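Local structure of 433aa long hypothetical phosphoribosylglycinamide formyl transferase (2DWC) at residues B[8-13]-B[18-23]; B[125-130]-B[268-273]; B[366-371]-B[404-409]. The protein is an ATP-grasp protein of the PurT type that holds adenosine-5'-diphosphate in a pocket and is assembled as two copies of the chain. One frame throughout, in Å; residues are numbered along the deposited sequence.

Interaction 1 of 3, residues B[8-13]-B[18-23]; sequences RDELGT and SAQKIL
A polar contact centred on Gln20 joins the N-terminal arm, Arg8 to Thr13, to the chain leading into strand 21-25 of the parallel, Rossmann-like sheet. The Gln20 side chain reaches across with its amide carbonyl toward the arm. OE1 takes the backbone N-H of Gly12 in an almost straight bond, Gly12 N to Gln20 OE1 being 2.7 Å; the donor lies in the carbonyl plane, on a lone pair. Leu11 CD2 packs beside the same oxygen, 3.5 Å from Gln20 OE1. On the amide's other branch, NE2 gives to two waters: one is shared with Arg8 NH2, the other donates to both Glu10 OE2 and the carbonyl O of Ser18. Arg8 comes in from the opposite direction and lays one face of its guanidinium over Gln20 CG, which sits 3.3 Å above the plane near the rim. A bend at chi3 (-73°) turns the guanidinium out toward Gln20, while Arg8 NH1 still bonds Glu10 O at 2.9 Å within the guanidinium plane; NE goes to Leu322 O. Further along, the Thr13 backbone N donates to Ser18 OG (3.0 Å), and Gly12 CA comes within 3.1 Å of Ser18 O in a CA-H...O contact. Ser18 OG and Thr13 OG1 both bond Pro357 O of the second subunit; Ser18 OG also pairs with Thr16 OG1. The arm therefore lies between subunits: Glu10 and Leu11 form an antiparallel ladder with a strand of the second subunit, while strand 21-25 runs on between strands 44-49 and 85-88, its Ile22 packed on helix 29-40 and its Leu23 on helix 71-81.

Interaction 2 of 3, residues B[125-130]-B[268-273]; sequences RETLVK and DVLGGL
Thr127 lays its methyl CG2 against Val269 CG1, 3.7 Å away, and this one methyl pair carries most of a small apolar contact between two helices. The side chains pass in opposite directions, and the Thr127 methyl meets Val269 CG1 almost end on. In Thr127, chi1 of -64° sets OG1 beside the backbone N and so leaves the methyl CG2 anti to that N, pointing across the gap, while OG1 bonds Arg123 O one turn back. The hydroxyl is thus paired within helix 121-132, and the surface offered to Val269 is hydrocarbon. Leu270 adds a looser touch, its CD2 lying 4.5 Å from Thr127 CG2. The backbones remain well apart, with 8.0 Å between Thr127 CA and Val269 CA. Just after this meeting the second helix stops: Gly271 leaves helical geometry with positive phi (72°), and Leu270 O is taken by Asn111 ND2. Strand 286-293, which bears Asn290 and Glu291 of the adenosine-5'-diphosphate pocket, packs against both helices: Leu128 of helix 121-132 rests on its Ala289 and Leu270 of helix 253-270 on its Val292.

Interaction 3 of 3, residues B[366-371]-B[404-409]; sequences LSVPNA and AEMVAH
In Val407, CG2 stands anti to the carbonyl carbon while CG1 is anti to the backbone N (chi1 172°), and that setting turns CG2 from the helix toward Val368 and Ala371. Met406, next to it, has its chain extended as far as SD and then bends at chi3 (81°), which swings the terminal CE toward Val368. The two helix residues thus bring one methyl each to Val368. Met406 CE lies 3.8 Å from Val368 CG1, crossing it at a slant, and Val407 CG2 also comes to 3.8 Å from Val368 CG1 as the two valines slide past each other in opposite directions. Val368 CG2 is nearly as close to both, 4.0 Å from Met406 CE and 4.0 Å from Val407 CG2, so both of its branches are engaged. Ala371 completes the set: its CB is 3.9 Å from Val407 CG2, so Val407 CG2 touches both Val368 and Ala371. Asn370, between them, has a positive phi (62°), consistent with the turn of the backbone there; Val368 and Ala371 both point toward the helix. The contact is entirely apolar. Val368, Ala371 and Val407 are buried, whereas Met406 lies at the exposed border. A polar tie lies close by, from Lys403 NZ, one turn before Val407, to Pro369 O. On the loop itself, Ser367 OG bonds Val363 O and Glu221 of the second subunit, and Pro369 packs on Pro327 of that subunit. Within the chain, helix 397-409 lies on the antiparallel strands of the C-terminal region, Val407 resting on Ala390 of strand 386-393 and Val373 of strand 371-375, and the loop bridges from helix 362-365 into that second strand.

Along the chain the three contacts follow in series, each closing before the next opens. Segment 18-23 of interaction 1 belongs to the preATP-grasp family region, interaction 2 to the ATP-grasp and interaction 3 to the PurT C-terminal one. Interactions 1 and 2 have centres about 30 Å apart, although their nearest atoms come to about 8 Å; interaction 3 is more remote, its centre about 37 Å from that of interaction 1 and about 39 Å from that of interaction 2, on the opposite side of the chain's centre from the latter. Interactions 1 and 3 both touch the second subunit. Interaction 2 meets no other chain and joins two helices packed on strand 286-293, which carries pocket residues.

Interaction 1 of 3, residues B[8-13]-B[18-23]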
# COMPACT_ATOMS: atom_id res chain seq x y z
N ARG B 8 -9.17 8.43 -19.51
CA ARG B 8 -9.72 9.17 -18.38
C ARG B 8 -8.81 10.26 -17.85
O ARG B 8 -7.63 10.00 -17.57
CB ARG B 8 -10.01 8.16 -17.24
CG ARG B 8 -10.48 8.83 -15.98
CD ARG B 8 -10.79 7.74 -14.92
NE ARG B 8 -12.05 7.04 -15.26
CZ ARG B 8 -13.27 7.54 -15.05
NH1 ARG B 8 -13.45 8.76 -14.48
NH2 ARG B 8 -14.32 6.84 -15.43
N ASP B 9 -9.36 11.44 -17.70
CA ASP B 9 -8.60 12.58 -17.20
C ASP B 9 -9.12 13.03 -15.84
O ASP B 9 -8.55 13.93 -15.24
CB ASP B 9 -8.78 13.76 -18.18
CG ASP B 9 -7.92 14.97 -17.82
OD1 ASP B 9 -6.69 14.81 -17.77
OD2 ASP B 9 -8.49 16.07 -17.62
N GLU B 10 -10.17 12.38 -15.34
CA GLU B 10 -10.77 12.87 -14.11
C GLU B 10 -11.19 11.74 -13.18
O GLU B 10 -11.46 10.64 -13.65
CB GLU B 10 -12.05 13.70 -14.48
CG GLU B 10 -12.90 14.25 -13.36
CD GLU B 10 -14.01 13.28 -12.89
OE1 GLU B 10 -14.24 12.25 -13.54
OE2 GLU B 10 -14.66 13.57 -11.87
N LEU B 11 -11.19 12.04 -11.89
CA LEU B 11 -11.69 11.11 -10.89
C LEU B 11 -12.45 11.90 -9.86
O LEU B 11 -12.03 13.01 -9.45
CB LEU B 11 -10.54 10.39 -10.14
CG LEU B 11 -9.85 9.22 -10.86
CD1 LEU B 11 -8.64 8.77 -10.01
CD2 LEU B 11 -10.81 8.07 -11.09
N GLY B 12 -13.57 11.32 -9.43
CA GLY B 12 -14.36 11.85 -8.35
C GLY B 12 -13.97 11.21 -7.02
O GLY B 12 -12.88 10.64 -6.88
N THR B 13 -14.88 11.27 -6.05
CA THR B 13 -14.56 10.81 -4.67
C THR B 13 -15.51 9.77 -4.15
O THR B 13 -16.72 9.98 -4.14
CB THR B 13 -14.63 12.05 -3.72
OG1 THR B 13 -13.62 12.99 -4.11
CG2 THR B 13 -14.31 11.70 -2.21
N SER B 18 -19.85 11.85 -6.84
CA SER B 18 -18.91 11.98 -7.97
C SER B 18 -18.02 10.72 -8.10
O SER B 18 -17.17 10.59 -8.98
CB SER B 18 -17.99 13.20 -7.80
OG SER B 18 -17.15 13.07 -6.66
N ALA B 19 -18.25 9.74 -7.24
CA ALA B 19 -17.40 8.56 -7.27
C ALA B 19 -17.34 7.69 -8.51
O ALA B 19 -18.37 7.52 -9.20
CB ALA B 19 -17.83 7.60 -6.11
N GLN B 20 -16.14 7.16 -8.78
CA GLN B 20 -15.98 6.10 -9.78
C GLN B 20 -16.11 4.84 -8.88
O GLN B 20 -15.87 4.92 -7.68
CB GLN B 20 -14.62 6.10 -10.43
CG GLN B 20 -14.68 6.96 -11.71
CD GLN B 20 -14.83 8.42 -11.33
OE1 GLN B 20 -14.11 8.89 -10.46
NE2 GLN B 20 -15.79 9.11 -11.94
N LYS B 21 -16.43 3.68 -9.47
CA LYS B 21 -16.66 2.49 -8.64
C LYS B 21 -16.20 1.22 -9.37
O LYS B 21 -16.44 1.06 -10.57
CB LYS B 21 -18.18 2.36 -8.37
CG LYS B 21 -18.55 1.18 -7.43
CD LYS B 21 -20.09 1.00 -7.44
CE LYS B 21 -20.74 2.22 -6.80
NZ LYS B 21 -22.24 2.09 -6.80
N ILE B 22 -15.46 0.37 -8.66
CA ILE B 22 -15.09 -0.91 -9.27
C ILE B 22 -15.84 -2.01 -8.54
O ILE B 22 -16.15 -1.86 -7.36
CB ILE B 22 -13.59 -1.20 -9.17
CG1 ILE B 22 -13.12 -1.23 -7.69
CG2 ILE B 22 -12.83 -0.13 -10.01
CD1 ILE B 22 -11.61 -1.62 -7.58
N LEU B 23 -16.12 -3.12 -9.26
CA LEU B 23 -16.84 -4.25 -8.69
C LEU B 23 -15.87 -5.44 -8.83
O LEU B 23 -15.58 -5.87 -9.95
CB LEU B 23 -18.15 -4.52 -9.47
CG LEU B 23 -18.96 -5.67 -8.91
CD1 LEU B 23 -19.48 -5.36 -7.50
CD2 LEU B 23 -20.13 -5.96 -9.86
O HOH W 1 -17.09 7.45 -14.16
O HOH W 2 -16.64 12.00 -11.21

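Interaction 2 of 3, residues B[125-130]-B[268-273]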
# COMPACT_ATOMS: atom_id res chain seq x y z
N ARG B 125 -5.29 -22.81 -26.20
CA ARG B 125 -4.18 -23.31 -27.00
C ARG B 125 -4.38 -22.97 -28.47
O ARG B 125 -3.46 -22.51 -29.14
CB ARG B 125 -4.01 -24.83 -26.80
CG ARG B 125 -2.80 -25.45 -27.56
CD ARG B 125 -1.47 -24.69 -27.38
NE ARG B 125 -1.00 -24.62 -25.98
CZ ARG B 125 -0.07 -25.40 -25.45
NH1 ARG B 125 0.50 -26.35 -26.19
NH2 ARG B 125 0.32 -25.21 -24.20
N GLU B 126 -5.59 -23.16 -28.99
CA GLU B 126 -5.81 -22.83 -30.39
C GLU B 126 -5.65 -21.34 -30.65
O GLU B 126 -5.22 -20.92 -31.73
CB GLU B 126 -7.20 -23.33 -30.83
CG GLU B 126 -7.32 -24.87 -30.83
CD GLU B 126 -6.14 -25.54 -31.55
OE1 GLU B 126 -5.35 -26.26 -30.90
OE2 GLU B 126 -5.99 -25.32 -32.77
N THR B 127 -6.01 -20.52 -29.66
CA THR B 127 -5.84 -19.08 -29.83
C THR B 127 -4.35 -18.76 -29.93
O THR B 127 -3.94 -17.96 -30.77
CB THR B 127 -6.49 -18.31 -28.63
OG1 THR B 127 -7.91 -18.55 -28.64
CG2 THR B 127 -6.25 -16.79 -28.74
N LEU B 128 -3.54 -19.38 -29.07
CA LEU B 128 -2.10 -19.14 -29.12
C LEU B 128 -1.47 -19.62 -30.43
O LEU B 128 -0.63 -18.94 -30.99
CB LEU B 128 -1.37 -19.84 -27.98
CG LEU B 128 -1.17 -19.04 -26.67
CD1 LEU B 128 -2.45 -18.33 -26.29
CD2 LEU B 128 -0.70 -19.98 -25.56
N VAL B 129 -1.87 -20.80 -30.88
CA VAL B 129 -1.28 -21.36 -32.08
C VAL B 129 -1.82 -20.75 -33.38
O VAL B 129 -1.05 -20.32 -34.22
CB VAL B 129 -1.49 -22.92 -32.13
CG1 VAL B 129 -0.88 -23.48 -33.44
CG2 VAL B 129 -0.85 -23.57 -30.91
N LYS B 130 -3.14 -20.70 -33.53
CA LYS B 130 -3.75 -20.17 -34.76
C LYS B 130 -3.85 -18.66 -34.88
O LYS B 130 -3.66 -18.12 -35.97
CB LYS B 130 -5.15 -20.74 -34.96
CG LYS B 130 -5.27 -22.25 -34.83
CD LYS B 130 -4.37 -22.96 -35.81
CE LYS B 130 -4.49 -24.48 -35.64
NZ LYS B 130 -3.43 -25.23 -36.37
N ASP B 268 -2.30 -8.83 -27.93
CA ASP B 268 -2.93 -8.14 -29.07
C ASP B 268 -4.16 -8.95 -29.51
O ASP B 268 -5.17 -8.37 -29.95
CB ASP B 268 -1.95 -8.07 -30.26
CG ASP B 268 -0.93 -6.96 -30.13
OD1 ASP B 268 0.02 -6.96 -30.95
OD2 ASP B 268 -1.03 -6.09 -29.21
N VAL B 269 -4.08 -10.28 -29.45
CA VAL B 269 -5.25 -11.09 -29.81
C VAL B 269 -6.37 -11.04 -28.74
O VAL B 269 -7.55 -10.92 -29.07
CB VAL B 269 -4.87 -12.56 -30.03
CG1 VAL B 269 -6.13 -13.42 -30.20
CG2 VAL B 269 -3.98 -12.67 -31.30
N LEU B 270 -6.00 -11.13 -27.46
CA LEU B 270 -7.04 -11.12 -26.43
C LEU B 270 -7.72 -9.75 -26.33
O LEU B 270 -8.94 -9.69 -26.13
CB LEU B 270 -6.46 -11.58 -25.06
CG LEU B 270 -5.95 -13.03 -25.07
CD1 LEU B 270 -5.31 -13.34 -23.72
CD2 LEU B 270 -7.13 -14.02 -25.36
N GLY B 271 -6.94 -8.68 -26.49
CA GLY B 271 -7.49 -7.33 -26.49
C GLY B 271 -7.95 -6.81 -25.13
O GLY B 271 -7.55 -7.36 -24.11
N GLY B 272 -8.78 -5.76 -25.15
CA GLY B 272 -9.30 -5.18 -23.91
C GLY B 272 -8.32 -4.27 -23.21
O GLY B 272 -7.36 -3.76 -23.80
N LEU B 273 -8.56 -4.03 -21.91
CA LEU B 273 -7.62 -3.24 -21.10
C LEU B 273 -7.36 -4.03 -19.82
O LEU B 273 -8.26 -4.70 -19.34
CB LEU B 273 -8.19 -1.88 -20.65
CG LEU B 273 -8.63 -0.89 -21.73
CD1 LEU B 273 -9.25 0.34 -21.04
CD2 LEU B 273 -7.39 -0.50 -22.58

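Interaction 3 of 3, residues B[366-371]-B[404-409]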
# COMPACT_ATOMS: atom_id res chain seq x y z
N LEU B 366 10.05 -10.87 11.70
CA LEU B 366 9.97 -9.44 11.39
C LEU B 366 11.21 -8.65 11.80
O LEU B 366 11.23 -7.43 11.73
CB LEU B 366 8.67 -8.83 11.98
CG LEU B 366 7.40 -9.54 11.46
CD1 LEU B 366 6.17 -8.73 11.93
CD2 LEU B 366 7.37 -9.61 9.92
N SER B 367 12.25 -9.36 12.24
CA SER B 367 13.52 -8.72 12.60
C SER B 367 14.49 -8.83 11.41
O SER B 367 15.57 -8.22 11.39
CB SER B 367 14.12 -9.39 13.86
OG SER B 367 13.49 -8.96 15.06
N VAL B 368 14.12 -9.64 10.43
CA VAL B 368 14.94 -9.81 9.21
C VAL B 368 14.88 -8.53 8.38
O VAL B 368 13.79 -8.06 7.96
CB VAL B 368 14.44 -11.01 8.38
CG1 VAL B 368 15.24 -11.14 7.06
CG2 VAL B 368 14.51 -12.29 9.23
N PRO B 369 16.03 -7.91 8.11
CA PRO B 369 16.02 -6.67 7.31
C PRO B 369 15.67 -6.88 5.85
O PRO B 369 15.92 -7.97 5.28
CB PRO B 369 17.44 -6.11 7.50
CG PRO B 369 18.26 -7.32 7.74
CD PRO B 369 17.39 -8.21 8.62
N ASN B 370 15.07 -5.84 5.26
CA ASN B 370 14.69 -5.84 3.84
C ASN B 370 13.67 -6.92 3.51
O ASN B 370 13.74 -7.55 2.46
CB ASN B 370 15.92 -6.05 2.95
CG ASN B 370 17.02 -5.01 3.21
OD1 ASN B 370 16.74 -3.88 3.61
ND2 ASN B 370 18.27 -5.38 2.96
N ALA B 371 12.76 -7.17 4.44
CA ALA B 371 11.69 -8.12 4.18
C ALA B 371 10.52 -7.73 5.08
O ALA B 371 10.66 -6.93 6.00
CB ALA B 371 12.11 -9.51 4.53
N ALA B 404 13.15 -14.33 1.35
CA ALA B 404 11.69 -14.49 1.43
C ALA B 404 11.39 -15.90 1.93
O ALA B 404 10.51 -16.12 2.76
CB ALA B 404 11.02 -14.26 0.04
N GLU B 405 12.10 -16.89 1.40
CA GLU B 405 11.90 -18.26 1.87
C GLU B 405 12.19 -18.41 3.36
O GLU B 405 11.42 -19.05 4.10
CB GLU B 405 12.79 -19.23 1.08
CG GLU B 405 12.59 -20.67 1.47
CD GLU B 405 13.52 -21.57 0.68
OE1 GLU B 405 14.66 -21.15 0.38
OE2 GLU B 405 13.12 -22.71 0.37
N MET B 406 13.31 -17.84 3.82
CA MET B 406 13.67 -17.94 5.22
C MET B 406 12.61 -17.28 6.12
O MET B 406 12.25 -17.84 7.14
CB MET B 406 15.05 -17.31 5.45
CG MET B 406 15.39 -17.13 6.90
SD MET B 406 17.05 -16.42 7.14
CE MET B 406 16.77 -14.60 6.85
N VAL B 407 12.14 -16.09 5.74
CA VAL B 407 11.11 -15.40 6.53
C VAL B 407 9.81 -16.22 6.57
O VAL B 407 9.21 -16.41 7.64
CB VAL B 407 10.83 -13.97 5.93
CG1 VAL B 407 9.59 -13.32 6.63
CG2 VAL B 407 12.06 -13.08 6.17
N ALA B 408 9.38 -16.76 5.44
CA ALA B 408 8.17 -17.57 5.46
C ALA B 408 8.32 -18.77 6.37
O ALA B 408 7.39 -19.12 7.11
CB ALA B 408 7.81 -18.03 4.05
N HIS B 409 9.47 -19.43 6.30
CA HIS B 409 9.70 -20.61 7.13
C HIS B 409 9.81 -20.35 8.63
O HIS B 409 9.75 -21.29 9.41
CB HIS B 409 10.91 -21.38 6.60
CG HIS B 409 10.66 -22.07 5.30
ND1 HIS B 409 11.66 -22.63 4.53
CD2 HIS B 409 9.51 -22.30 4.62
CE1 HIS B 409 11.14 -23.17 3.45
NE2 HIS B 409 9.84 -22.99 3.47